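Local structure of putative aminomethyltransferase (Leptospirillum rubarum, 3TTG) at residues E111-N114 and H115-Y119; E236-D239 and S240-P243; T199-K202 and S203-F207; S147-L150 and S151-N155; Q65-L68 and K69-E72. The protein probably binds folate and may transfer aminomethyl or other one-carbon groups. All coordinates share one frame; numbering follows the deposited sequence. Where two conformers were deposited one is given.

Interaction 1: residues E111-N114 and H115-Y119; sequences EFVN and HLKKY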
loop_
_atom_site.group_PDB
_atom_site.type_symbol
_atom_site.label_atom_id
_atom_site.label_comp_id
_atom_site.label_asym_id
_atom_site.label_seq_id
_atom_site.Cartn_x
_atom_site.Cartn_y
_atom_site.Cartn_z
ATOM N N GLU A 111 1.767 -14.649 11.054
ATOM C CA GLU A 111 2.166 -13.594 11.986
ATOM C C GLU A 111 0.999 -12.612 12.260
ATOM O O GLU A 111 0.840 -12.162 13.392
ATOM C CB GLU A 111 3.387 -12.837 11.486
ATOM C CG GLU A 111 4.593 -13.733 11.243
ATOM C CD GLU A 111 4.779 -14.402 9.883
ATOM O OE1 GLU A 111 3.800 -14.548 9.110
ATOM O OE2 GLU A 111 5.912 -14.871 9.637
ATOM N N PHE A 112 0.219 -12.261 11.241
ATOM C CA PHE A 112 -0.940 -11.383 11.400
ATOM C C PHE A 112 -2.017 -12.037 12.255
ATOM O O PHE A 112 -2.542 -11.388 13.122
ATOM C CB PHE A 112 -1.534 -10.942 10.061
ATOM C CG PHE A 112 -2.661 -9.941 10.234
ATOM C CD1 PHE A 112 -2.397 -8.626 10.567
ATOM C CD2 PHE A 112 -3.991 -10.315 10.013
ATOM C CE1 PHE A 112 -3.435 -7.698 10.708
ATOM C CE2 PHE A 112 -5.025 -9.397 10.159
ATOM C CZ PHE A 112 -4.745 -8.080 10.464
ATOM N N VAL A 113 -2.349 -13.299 12.019
ATOM C CA VAL A 113 -3.349 -14.018 12.804
ATOM C C VAL A 113 -2.875 -14.136 14.263
ATOM O O VAL A 113 -3.669 -13.885 15.177
ATOM C CB VAL A 113 -3.678 -15.362 12.139
ATOM C CG1 VAL A 113 -4.442 -16.295 13.081
ATOM C CG2 VAL A 113 -4.515 -15.111 10.882
ATOM N N ASN A 114 -1.581 -14.426 14.479
ATOM C CA ASN A 114 -1.006 -14.480 15.827
ATOM C C ASN A 114 -1.119 -13.133 16.550
ATOM O O ASN A 114 -1.315 -13.089 17.765
ATOM C CB ASN A 114 0.480 -14.938 15.786
ATOM C CG ASN A 114 0.661 -16.417 15.447
ATOM O OD1 ASN A 114 -0.255 -17.234 15.585
ATOM N ND2 ASN A 114 1.851 -16.804 15.012
ATOM N N HIS A 115 -0.914 -12.066 15.844
ATOM C CA HIS A 115 -1.080 -10.701 16.408
ATOM C C HIS A 115 -2.509 -10.450 16.835
ATOM O O HIS A 115 -2.736 -10.090 17.982
ATOM C CB HIS A 115 -0.657 -9.640 15.428
ATOM C CG HIS A 115 -0.789 -8.232 15.962
ATOM N ND1 HIS A 115 0.113 -7.720 16.865
ATOM C CD2 HIS A 115 -1.739 -7.291 15.716
ATOM C CE1 HIS A 115 -0.322 -6.500 17.164
ATOM N NE2 HIS A 115 -1.439 -6.204 16.505
ATOM N N LEU A 116 -3.478 -10.797 16.012
ATOM C CA LEU A 116 -4.883 -10.676 16.464
ATOM C C LEU A 116 -5.179 -11.555 17.690
ATOM O O LEU A 116 -5.869 -11.116 18.616
ATOM C CB LEU A 116 -5.824 -11.092 15.340
ATOM C CG LEU A 116 -5.809 -10.261 14.033
ATOM C CD1 LEU A 116 -6.907 -10.747 13.092
ATOM C CD2 LEU A 116 -6.035 -8.849 14.268
ATOM N N LYS A 117 -4.662 -12.817 17.712
ATOM C CA LYS A 117 -4.953 -13.753 18.799
ATOM C C LYS A 117 -4.309 -13.314 20.081
ATOM O O LYS A 117 -4.868 -13.562 21.121
ATOM C CB LYS A 117 -4.527 -15.193 18.446
ATOM C CG LYS A 117 -5.441 -15.772 17.404
ATOM C CD LYS A 117 -5.069 -17.156 17.055
ATOM C CE LYS A 117 -6.085 -17.734 16.091
ATOM N NZ LYS A 117 -5.743 -19.130 15.669
ATOM N N LYS A 118 -3.210 -12.587 20.021
ATOM C CA LYS A 118 -2.572 -11.972 21.199
ATOM C C LYS A 118 -3.576 -11.114 22.006
ATOM O O LYS A 118 -3.473 -11.028 23.230
ATOM C CB LYS A 118 -1.422 -11.069 20.703
ATOM C CG LYS A 118 -0.530 -10.498 21.752
ATOM C CD LYS A 118 0.532 -9.660 21.112
ATOM C CE LYS A 118 1.274 -8.855 22.143
ATOM N NZ LYS A 118 2.433 -8.148 21.552
ATOM N N TYR A 119 -4.525 -10.452 21.295
ATOM C CA TYR A 119 -5.524 -9.570 21.902
ATOM C C TYR A 119 -6.897 -10.190 22.013
ATOM O O TYR A 119 -7.830 -9.532 22.468
ATOM C CB TYR A 119 -5.579 -8.250 21.086
ATOM C CG TYR A 119 -4.308 -7.473 21.289
ATOM C CD1 TYR A 119 -4.189 -6.561 22.334
ATOM C CD2 TYR A 119 -3.279 -7.519 20.346
ATOM C CE1 TYR A 119 -3.047 -5.799 22.493
ATOM C CE2 TYR A 119 -2.113 -6.764 20.512
ATOM C CZ TYR A 119 -1.971 -5.974 21.633
ATOM O OH TYR A 119 -0.827 -5.243 21.836
#
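Phe112 and Leu116, one helical turn apart, make the buried half of this contact. The leucine comes over one face of the phenylalanine ring, with Leu116 CG 4.0 Å above the ring plane and displaced toward the rim rather than centred. Its two methyls then meet different ring carbons: Leu116 CD1 reaches 3.7 Å from Phe112 CE2, while Leu116 CD2 lies nearest Phe112 CZ. With CG anti to the backbone N (chi1 -175°), the phenylalanine carries its ring beside its own carbonyl carbon, on the flank where the leucine follows.

On the neighbouring strip Val113 and Lys117 lie alongside each other and point the same way. The lysine chain is extended beyond CG, so its methylenes do the touching, Lys117 CE standing 3.7 Å from Val113 CG1. Lower down the chain, Lys117 CG sits 3.4 Å from Val113 O.

Both pairs are spaced by the main-chain ladder of an amphipathic helix, residues 109-118, which lies against the five-stranded antiparallel sheet containing strands 48-51, 99-103 and 127-130. Lys117 N donates to Val113 O at 2.9 Å, in the carbonyl plane, and Leu116 N to Phe112 O at 3.1 Å; His115 and Lys118 bond likewise to Glu111 and Asn114.

Further out, the Phe112 ring meets Phe80 and Phe89 edge-to-face and rests on Leu102 and Ile48. Leu116 also touches Leu102 and reaches Ile128, which the aliphatic part of Lys117 contacts too, whereas Asn114 and Glu111 face the exposed side.

Interaction 2: residues E236-D239 and S240-P243; sequences ELND and SFFP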
loop_
_atom_site.group_PDB
_atom_site.type_symbol
_atom_site.label_atom_id
_atom_site.label_comp_id
_atom_site.label_asym_id
_atom_site.label_seq_id
_atom_site.Cartn_x
_atom_site.Cartn_y
_atom_site.Cartn_z
ATOM N N GLU A 236 8.851 0.453 3.245
ATOM C CA GLU A 236 8.579 1.758 3.879
ATOM C C GLU A 236 7.755 1.581 5.141
ATOM O O GLU A 236 7.834 2.420 6.016
ATOM C CB GLU A 236 7.816 2.711 2.946
ATOM C CG GLU A 236 8.584 3.198 1.713
ATOM C CD GLU A 236 8.924 2.105 0.727
ATOM O OE1 GLU A 236 7.992 1.346 0.381
ATOM O OE2 GLU A 236 10.119 1.916 0.395
ATOM N N LEU A 237 6.921 0.533 5.212
ATOM C CA LEU A 237 6.019 0.349 6.353
ATOM C C LEU A 237 6.450 -0.848 7.149
ATOM O O LEU A 237 6.343 -1.987 6.713
ATOM C CB LEU A 237 4.575 0.199 5.827
ATOM C CG LEU A 237 4.123 1.197 4.809
ATOM C CD1 LEU A 237 2.803 0.801 4.276
ATOM C CD2 LEU A 237 4.178 2.621 5.339
ATOM N N ASN A 238 7.071 -0.583 8.258
ATOM C CA ASN A 238 7.606 -1.637 9.152
ATOM C C ASN A 238 7.824 -0.995 10.512
ATOM O O ASN A 238 7.638 0.222 10.632
ATOM C CB ASN A 238 8.907 -2.257 8.560
ATOM C CG ASN A 238 10.064 -1.323 8.450
ATOM O OD1 ASN A 238 10.532 -0.786 9.445
ATOM N ND2 ASN A 238 10.544 -1.071 7.244
ATOM N N ASP A 239 8.285 -1.770 11.491
ATOM C CA ASP A 239 8.366 -1.337 12.885
ATOM C C ASP A 239 9.452 -0.329 13.213
ATOM O O ASP A 239 9.491 0.067 14.342
ATOM C CB ASP A 239 8.431 -2.494 13.862
ATOM C CG ASP A 239 9.682 -3.341 13.875
ATOM O OD1 ASP A 239 10.648 -2.983 13.184
ATOM O OD2 ASP A 239 9.693 -4.360 14.593
ATOM N N SER A 240 10.228 0.145 12.242
ATOM C CA SER A 240 11.114 1.274 12.430
ATOM C C SER A 240 10.321 2.577 12.301
ATOM O O SER A 240 10.822 3.615 12.682
ATOM C CB SER A 240 12.229 1.262 11.384
ATOM O OG SER A 240 13.030 0.113 11.565
ATOM N N PHE A 241 9.117 2.553 11.689
ATOM C CA PHE A 241 8.429 3.822 11.387
ATOM C C PHE A 241 7.080 4.021 12.024
ATOM O O PHE A 241 6.419 3.075 12.414
ATOM C CB PHE A 241 8.265 3.935 9.879
ATOM C CG PHE A 241 9.604 3.804 9.173
ATOM C CD1 PHE A 241 10.568 4.804 9.277
ATOM C CD2 PHE A 241 9.936 2.645 8.490
ATOM C CE1 PHE A 241 11.834 4.631 8.713
ATOM C CE2 PHE A 241 11.167 2.531 7.823
ATOM C CZ PHE A 241 12.134 3.458 8.013
ATOM N N PHE A 242 6.667 5.297 12.074
ATOM C CA PHE A 242 5.347 5.718 12.565
ATOM C C PHE A 242 4.443 5.981 11.412
ATOM O O PHE A 242 4.932 6.432 10.377
ATOM C CB PHE A 242 5.429 6.991 13.366
ATOM C CG PHE A 242 6.271 6.922 14.624
ATOM C CD1 PHE A 242 5.947 6.052 15.642
ATOM C CD2 PHE A 242 7.305 7.813 14.833
ATOM C CE1 PHE A 242 6.688 6.019 16.824
ATOM C CE2 PHE A 242 8.050 7.774 16.014
ATOM C CZ PHE A 242 7.700 6.911 17.020
ATOM N N PRO A 243 3.116 5.818 11.566
ATOM C CA PRO A 243 2.182 6.156 10.447
ATOM C C PRO A 243 2.343 7.586 9.905
ATOM O O PRO A 243 2.328 7.790 8.681
ATOM C CB PRO A 243 0.805 5.988 11.117
ATOM C CG PRO A 243 1.009 4.991 12.143
ATOM C CD PRO A 243 2.365 5.310 12.740
HETATM O O HOH W 1 12.163 -2.589 11.055
#
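Asn238 holds CG between its backbone N and carbonyl carbon (chi1 65°), folding the amide back over the chain toward Ser240 and Phe241. Phe241 in turn keeps CG anti to its carbonyl carbon (chi1 -55°), which lays its ring obliquely against that amide, the two planes 51° apart and Asn238 ND2 3.7 Å from Phe241 CE2. Asn238 OD1 accepts from Ser240 N at 3.0 Å, in the plane of the amide carbonyl, closing an Asx turn. Within the same residues a type I beta turn is closed by Phe241 N and Asn238 O, also 3.0 Å apart. A water donates to Asn238 OD1 at 2.9 Å and to Asp239 OD1 at 2.6 Å while accepting from Ser240 OG. Asn238 ND2 is held by Pro234 O. With an alanine here, Ser240 N and the water would probably lose a shared acceptor and Pro234 O its amide donor, leaving the turn less firmly set. Beyond the turn, the Phe241 ring stacks with Tyr327 of strand 321-329, whose hydroxyl bonds Glu236 O. One amide thus serves main chain and solvent through its oxygen and an earlier carbonyl through its nitrogen, which should fix its flip.

Interaction 3: residues T199-K202 and S203-F207; sequences TTQK and SLEDF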
loop_
_atom_site.group_PDB
_atom_site.type_symbol
_atom_site.label_atom_id
_atom_site.label_comp_id
_atom_site.label_asym_id
_atom_site.label_seq_id
_atom_site.Cartn_x
_atom_site.Cartn_y
_atom_site.Cartn_z
ATOM N N THR A 199 -10.816 -19.060 -15.816
ATOM C CA THR A 199 -11.867 -18.411 -16.606
ATOM C C THR A 199 -11.728 -16.880 -16.525
ATOM O O THR A 199 -11.893 -16.218 -17.535
ATOM C CB THR A 199 -13.253 -18.854 -16.111
ATOM O OG1 THR A 199 -13.368 -20.255 -16.317
ATOM C CG2 THR A 199 -14.392 -18.148 -16.837
ATOM N N THR A 200 -11.528 -16.321 -15.339
ATOM C CA THR A 200 -11.395 -14.852 -15.145
ATOM C C THR A 200 -10.125 -14.348 -15.824
ATOM O O THR A 200 -10.151 -13.316 -16.468
ATOM C CB THR A 200 -11.412 -14.513 -13.666
ATOM O OG1 THR A 200 -12.607 -15.052 -13.123
ATOM C CG2 THR A 200 -11.371 -12.984 -13.379
ATOM N N GLN A 201 -9.028 -15.085 -15.678
ATOM C CA GLN A 201 -7.759 -14.822 -16.343
ATOM C C GLN A 201 -7.922 -14.742 -17.886
ATOM O O GLN A 201 -7.409 -13.796 -18.494
ATOM C CB GLN A 201 -6.757 -15.906 -15.960
ATOM C CG GLN A 201 -5.388 -15.775 -16.602
ATOM C CD GLN A 201 -4.401 -16.737 -15.980
ATOM O OE1 GLN A 201 -4.497 -17.958 -16.166
ATOM N NE2 GLN A 201 -3.434 -16.216 -15.236
ATOM N N LYS A 202 -8.603 -15.728 -18.493
ATOM C CA LYS A 202 -8.899 -15.801 -19.947
ATOM C C LYS A 202 -9.743 -14.582 -20.362
ATOM O O LYS A 202 -9.389 -13.879 -21.323
ATOM C CB LYS A 202 -9.627 -17.127 -20.276
ATOM C CG LYS A 202 -10.027 -17.312 -21.750
ATOM C CD LYS A 202 -8.838 -17.622 -22.635
ATOM C CE LYS A 202 -9.255 -17.967 -24.060
ATOM N NZ LYS A 202 -9.816 -16.795 -24.791
ATOM N N SER A 203 -10.791 -14.270 -19.574
ATOM C CA SER A 203 -11.599 -13.074 -19.803
ATOM C C SER A 203 -10.736 -11.811 -19.757
ATOM O O SER A 203 -10.801 -11.010 -20.683
ATOM C CB SER A 203 -12.731 -12.958 -18.800
ATOM O OG SER A 203 -13.733 -13.914 -19.125
ATOM N N LEU A 204 -9.880 -11.656 -18.728
ATOM C CA LEU A 204 -9.007 -10.490 -18.658
ATOM C C LEU A 204 -7.983 -10.413 -19.784
ATOM O O LEU A 204 -7.721 -9.305 -20.228
ATOM C CB LEU A 204 -8.306 -10.444 -17.305
ATOM C CG LEU A 204 -9.241 -10.042 -16.180
ATOM C CD1 LEU A 204 -8.653 -10.338 -14.857
ATOM C CD2 LEU A 204 -9.635 -8.552 -16.286
ATOM N N GLU A 205 -7.430 -11.545 -20.275
ATOM C CA GLU A 205 -6.458 -11.542 -21.382
ATOM C C GLU A 205 -7.116 -11.006 -22.660
ATOM O O GLU A 205 -6.503 -10.234 -23.394
ATOM C CB GLU A 205 -5.892 -12.964 -21.640
ATOM C CG GLU A 205 -4.864 -13.433 -20.617
ATOM C CD GLU A 205 -4.604 -14.931 -20.576
ATOM O OE1 GLU A 205 -5.079 -15.659 -21.482
ATOM O OE2 GLU A 205 -3.905 -15.374 -19.634
ATOM N N ASP A 206 -8.376 -11.408 -22.910
ATOM C CA ASP A 206 -9.163 -10.927 -24.052
ATOM C C ASP A 206 -9.395 -9.419 -23.928
ATOM O O ASP A 206 -9.122 -8.670 -24.858
ATOM C CB ASP A 206 -10.533 -11.643 -24.147
ATOM C CG ASP A 206 -10.493 -13.153 -24.389
ATOM O OD1 ASP A 206 -9.436 -13.659 -24.839
ATOM O OD2 ASP A 206 -11.534 -13.824 -24.147
ATOM N N PHE A 207 -9.848 -8.975 -22.756
ATOM C CA PHE A 207 -10.115 -7.564 -22.506
ATOM C C PHE A 207 -8.862 -6.734 -22.672
ATOM O O PHE A 207 -8.916 -5.670 -23.278
ATOM C CB PHE A 207 -10.711 -7.336 -21.110
ATOM C CG PHE A 207 -11.384 -5.994 -21.002
ATOM C CD1 PHE A 207 -12.705 -5.831 -21.375
ATOM C CD2 PHE A 207 -10.676 -4.880 -20.593
ATOM C CE1 PHE A 207 -13.321 -4.582 -21.297
ATOM C CE2 PHE A 207 -11.292 -3.635 -20.507
ATOM C CZ PHE A 207 -12.619 -3.495 -20.842
#
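Lys202 and Asp206 form a salt bridge across one turn of helix, Lys202 NZ standing 3.2 Å from Asp206 OD1; as a hydrogen bond it is weak. The second carboxylate oxygen is only slightly farther off, with Asp206 OD2 3.5 Å from Lys202 NZ, so the ammonium group is poised near both. Bends at chi2 (74°) and chi4 (68°) curl the lysine chain round to bring NZ there.

The main-chain donors are taken up in regular order. Ser203 N bonds Thr199 O, Leu204 N bonds Thr200 O at 2.8 Å, Glu205 N bonds Gln201 O at 2.9 Å, and Asp206 N bonds Lys202 O at 3.1 Å. Ser203 OG comes within 3.3 Å of Thr199 O as well, a weak bond, and it is not settled that the proton goes there, since another acceptor is within reach. Thr200 OG1 turns back to Gln196 O, and Leu204 O receives Thr208 OG1 besides.

All of this belongs to helix 197-211, an amphipathic helix with one side in solvent and the other against helix 145-152 and strand 135-141 of the mixed sheet. On its inner side Thr200 and Leu204 run side by side, both touching Ile138.

Gln201 and Glu205 meet without a polar bond between their ends. Their amide and carboxylate planes are turned just 21° apart, yet it is a methylene that makes the approach, Gln201 CG lying 3.4 Å from Glu205 OE2. The carboxylate stem also sits over the backbone, with Glu205 CG 3.3 Å from Gln201 O.

Interaction 4: residues S147-L150 and S151-N155; sequences SVLL and SLFDN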
loop_
_atom_site.group_PDB
_atom_site.type_symbol
_atom_site.label_atom_id
_atom_site.label_comp_id
_atom_site.label_asym_id
_atom_site.label_seq_id
_atom_site.Cartn_x
_atom_site.Cartn_y
_atom_site.Cartn_z
ATOM N N SER A 147 -13.831 0.444 -15.847
ATOM C CA SER A 147 -14.393 -0.093 -17.102
ATOM C C SER A 147 -14.086 -1.581 -17.244
ATOM O O SER A 147 -14.923 -2.328 -17.736
ATOM C CB SER A 147 -13.880 0.672 -18.332
ATOM O OG SER A 147 -12.632 0.195 -18.817
ATOM N N VAL A 148 -12.912 -2.021 -16.776
ATOM C CA VAL A 148 -12.541 -3.438 -16.844
ATOM C C VAL A 148 -13.435 -4.205 -15.874
ATOM O O VAL A 148 -13.921 -5.269 -16.227
ATOM C CB VAL A 148 -11.040 -3.671 -16.516
ATOM C CG1 VAL A 148 -10.710 -5.160 -16.484
ATOM C CG2 VAL A 148 -10.120 -2.921 -17.485
ATOM N N LEU A 149 -13.686 -3.652 -14.658
ATOM C CA LEU A 149 -14.549 -4.346 -13.680
ATOM C C LEU A 149 -15.996 -4.442 -14.216
ATOM O O LEU A 149 -16.606 -5.512 -14.164
ATOM C CB LEU A 149 -14.541 -3.608 -12.334
ATOM C CG LEU A 149 -13.203 -3.630 -11.630
ATOM C CD1 LEU A 149 -13.216 -2.703 -10.485
ATOM C CD2 LEU A 149 -12.806 -5.032 -11.260
ATOM N N LEU A 150 -16.507 -3.329 -14.759
ATOM C CA LEU A 150 -17.852 -3.268 -15.352
ATOM C C LEU A 150 -18.031 -4.252 -16.486
ATOM O O LEU A 150 -19.153 -4.649 -16.740
ATOM C CB LEU A 150 -18.179 -1.870 -15.862
ATOM C CG LEU A 150 -18.399 -0.823 -14.798
ATOM C CD1 LEU A 150 -18.338 0.541 -15.388
ATOM C CD2 LEU A 150 -19.733 -1.033 -14.076
ATOM N N SER A 151 -16.956 -4.623 -17.183
ATOM C CA SER A 151 -17.012 -5.604 -18.246
ATOM C C SER A 151 -17.118 -7.003 -17.667
ATOM O O SER A 151 -17.964 -7.768 -18.115
ATOM C CB SER A 151 -15.786 -5.498 -19.143
ATOM O OG SER A 151 -15.928 -6.330 -20.281
ATOM N N LEU A 152 -16.287 -7.355 -16.677
ATOM C CA LEU A 152 -16.365 -8.695 -16.090
ATOM C C LEU A 152 -17.619 -8.915 -15.230
ATOM O O LEU A 152 -18.091 -10.046 -15.143
ATOM C CB LEU A 152 -15.166 -8.996 -15.179
ATOM C CG LEU A 152 -13.776 -9.186 -15.765
ATOM C CD1 LEU A 152 -12.737 -9.225 -14.628
ATOM C CD2 LEU A 152 -13.669 -10.478 -16.564
ATOM N N PHE A 153 -18.060 -7.874 -14.494
ATOM C CA PHE A 153 -19.098 -8.012 -13.469
ATOM C C PHE A 153 -20.223 -7.004 -13.613
ATOM O O PHE A 153 -20.082 -5.985 -14.279
ATOM C CB PHE A 153 -18.447 -7.838 -12.075
ATOM C CG PHE A 153 -17.145 -8.586 -11.895
ATOM C CD1 PHE A 153 -17.122 -9.973 -11.842
ATOM C CD2 PHE A 153 -15.942 -7.905 -11.793
ATOM C CE1 PHE A 153 -15.923 -10.666 -11.676
ATOM C CE2 PHE A 153 -14.737 -8.598 -11.644
ATOM C CZ PHE A 153 -14.737 -9.976 -11.573
ATOM N N ASP A 154 -21.321 -7.269 -12.916
ATOM C CA ASP A 154 -22.530 -6.442 -12.963
ATOM C C ASP A 154 -22.569 -5.434 -11.800
ATOM O O ASP A 154 -21.732 -5.472 -10.894
ATOM C CB ASP A 154 -23.798 -7.338 -12.923
ATOM C CG ASP A 154 -23.733 -8.621 -13.748
ATOM O OD1 ASP A 154 -22.977 -8.652 -14.749
ATOM O OD2 ASP A 154 -24.426 -9.597 -13.383
ATOM N N ASN A 155 -23.578 -4.547 -11.844
ATOM C CA ASN A 155 -23.905 -3.482 -10.888
ATOM C C ASN A 155 -22.935 -2.262 -11.057
ATOM O O ASN A 155 -22.936 -1.697 -12.158
ATOM C CB ASN A 155 -24.011 -3.994 -9.431
ATOM C CG ASN A 155 -25.179 -4.942 -9.228
ATOM O OD1 ASN A 155 -26.336 -4.516 -9.113
ATOM N ND2 ASN A 155 -24.922 -6.247 -9.209
#
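Ser151 meets Ser147 and Val148 through its backbone N, which is shared between two carbonyls without a good angle to either: Ser147 O at 3.1 Å and Val148 O at 3.2 Å are both weak partners of Ser151 N. Its CB rests over the same two oxygens.

Leu152 comes next, and its backbone N makes the straighter bond to Val148 O (N-H...O 163°), so that this one carbonyl receives two donors. The side chain contributes in another way, for Leu152 CB lies 3.5 Å above the centre of the Phe153 ring, covering one of its faces.

Phe153 has left helical phi/psi, yet its N still donates to Leu149 O at 2.8 Å, nearly along the C=O axis. The side chain stays over the same carbonyl: with CG anti to its carbonyl carbon (chi1 -45°), the ring leans back so that Phe153 CD2 is 3.4 Å from Leu149 O. Farther out, Phe153 CE2 touches Leu149 CD2 at 4.1 Å, the two side chains running at a slant to each other. Both residues also pack on Leu190 of strand 187-193.

Asp154 points away from the first segment and pairs with Lys166 in a salt bridge. Asn155 is poorly ordered; its backbone O approaches Leu150 CD2 loosely.

Here helix 145-152 reaches its C-terminal end: the last i to i+4 bond is kept by a residue already outside the helix, whose aromatic ring continues the apolar side that packs on the mixed sheet.

Interaction 5: residues Q65-L68 and K69-E72; sequences QDIL and KQDE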
loop_
_atom_site.group_PDB
_atom_site.type_symbol
_atom_site.label_atom_id
_atom_site.label_comp_id
_atom_site.label_asym_id
_atom_site.label_seq_id
_atom_site.Cartn_x
_atom_site.Cartn_y
_atom_site.Cartn_z
ATOM N N GLN A 65 -7.412 2.470 12.798
ATOM C CA GLN A 65 -8.518 3.044 12.080
ATOM C C GLN A 65 -9.828 2.846 12.844
ATOM O O GLN A 65 -9.969 1.919 13.628
ATOM C CB GLN A 65 -8.607 2.390 10.683
ATOM C CG GLN A 65 -9.666 3.012 9.724
ATOM C CD GLN A 65 -9.476 4.482 9.513
ATOM O OE1 GLN A 65 -10.049 5.323 10.218
ATOM N NE2 GLN A 65 -8.638 4.838 8.574
ATOM N N ASP A 66 -10.743 3.763 12.673
ATOM C CA ASP A 66 -12.103 3.660 13.187
ATOM C C ASP A 66 -12.904 2.655 12.295
ATOM O O ASP A 66 -13.260 2.997 11.143
ATOM C CB ASP A 66 -12.782 5.006 13.162
ATOM C CG ASP A 66 -14.113 4.985 13.870
ATOM O OD1 ASP A 66 -14.659 3.861 14.094
ATOM O OD2 ASP A 66 -14.640 6.064 14.137
ATOM N N ILE A 67 -13.059 1.428 12.798
ATOM C CA ILE A 67 -13.759 0.290 12.169
ATOM C C ILE A 67 -15.279 0.377 12.415
ATOM O O ILE A 67 -16.007 -0.150 11.614
ATOM C CB ILE A 67 -13.156 -1.060 12.785
ATOM C CG1 ILE A 67 -11.671 -1.205 12.480
ATOM C CG2 ILE A 67 -13.910 -2.345 12.388
ATOM C CD1 ILE A 67 -11.228 -0.810 11.096
ATOM N N LEU A 68 -15.740 0.962 13.544
ATOM C CA LEU A 68 -17.161 1.056 13.922
ATOM C C LEU A 68 -17.955 1.977 13.011
ATOM O O LEU A 68 -19.091 1.665 12.659
ATOM C CB LEU A 68 -17.314 1.595 15.375
ATOM C CG LEU A 68 -16.662 0.814 16.493
ATOM C CD1 LEU A 68 -16.785 1.590 17.827
ATOM C CD2 LEU A 68 -17.227 -0.564 16.583
ATOM N N LYS A 69 -17.386 3.137 12.691
ATOM C CA LYS A 69 -18.047 4.132 11.840
ATOM C C LYS A 69 -18.185 3.657 10.395
ATOM O O LYS A 69 -19.095 4.120 9.689
ATOM C CB LYS A 69 -17.303 5.493 11.864
ATOM C CG LYS A 69 -16.053 5.628 10.947
ATOM C CD LYS A 69 -16.196 6.718 9.859
ATOM C CE LYS A 69 -17.061 6.384 8.649
ATOM N NZ LYS A 69 -18.514 6.716 8.811
ATOM N N GLN A 70 -17.252 2.788 9.945
ATOM C CA GLN A 70 -17.209 2.287 8.569
ATOM C C GLN A 70 -18.566 1.735 8.099
ATOM O O GLN A 70 -19.175 0.933 8.808
ATOM C CB GLN A 70 -16.126 1.202 8.439
ATOM C CG GLN A 70 -15.636 1.044 7.020
ATOM C CD GLN A 70 -14.567 -0.011 6.901
ATOM O OE1 GLN A 70 -13.684 -0.147 7.747
ATOM N NE2 GLN A 70 -14.646 -0.809 5.871
ATOM N N ASP A 71 -19.014 2.148 6.889
ATOM C CA ASP A 71 -20.303 1.707 6.291
ATOM C C ASP A 71 -20.225 0.264 5.702
ATOM O O ASP A 71 -19.152 -0.334 5.657
ATOM C CB ASP A 71 -20.780 2.675 5.201
ATOM C CG ASP A 71 -20.580 4.148 5.531
ATOM O OD1 ASP A 71 -19.406 4.605 5.525
ATOM O OD2 ASP A 71 -21.590 4.842 5.799
ATOM N N GLU A 72 -21.375 -0.277 5.267
ATOM C CA GLU A 72 -21.513 -1.660 4.783
ATOM C C GLU A 72 -20.658 -2.029 3.554
ATOM O O GLU A 72 -20.045 -3.095 3.566
ATOM C CB GLU A 72 -22.998 -2.029 4.487
ATOM C CG GLU A 72 -23.780 -1.104 3.553
ATOM C CD GLU A 72 -25.191 -1.582 3.257
ATOM O OE1 GLU A 72 -25.376 -2.333 2.270
ATOM O OE2 GLU A 72 -26.116 -1.196 4.009
#
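In the loop joining helix 55-60 to strand 75-81, Asp66 and Lys69 bracket a tight bend of the chain. Lys69 N donates to Asp66 OD1 at 3.2 Å, an almost straight N-H...O (171°), but it arrives from above the carboxylate, 49° out of its plane. The aspartate's CG, anti to the backbone N (chi1 -172°), brings the oxygen round to face that N-H. Asp66 OD1 accepts from Gln60 NE2 too, which ties the carboxylate to helix 55-60.

The two side chains cross at about a right angle, and the lysine touches with its methylenes, Lys69 CG lying 3.5 Å from Asp66 OD2, whereas Lys69 NZ is 6.6 Å from that oxygen, so no salt bridge forms. Ile67 to Lys69 have helical phi/psi, making one short turn headed by the aspartate before Gln70 leads the chain off toward the strand.

Replacing Asp66 by a leucine would probably leave Lys69 N and Gln60 NE2 without their common acceptor and the turn less tied to the helix.

At the far end Gln70 CB covers Ile67 O at 3.5 Å, and that buried carbonyl finds no polar partner in the model. The amide of Gln70 is held by Ser76 OG at OE1, and by Ser74 O and Cys93 O at NE2. Just before the bend, Asp66 N bonds Gln65 OE1 at 3.0 Å, while Gln65 NE2 reaches Tyr77 O.

Overall arrangement
Along the chain the order is interaction 5, 1, 4, 3, 2, all inside the folate-binding region. Interactions 3 and 4 are the pair in contact: their centres are 12 Å apart, and helices 197-211 and 145-152 meet where Phe207 packs on Ser151 and Val148 and Leu204 on Val148, beside the mixed sheet. Interaction 1 belongs to the helix on the five-stranded antiparallel sheet and interaction 5 to a loop entering strand 75-81 of that sheet; their centres lie 20 Å apart. Interaction 2, about 36 Å between centres from interaction 4, bridges this sheet's strands to those of the C-terminal barrel region, so the five sample two sheets of the folate-binding region and its junction with the barrel.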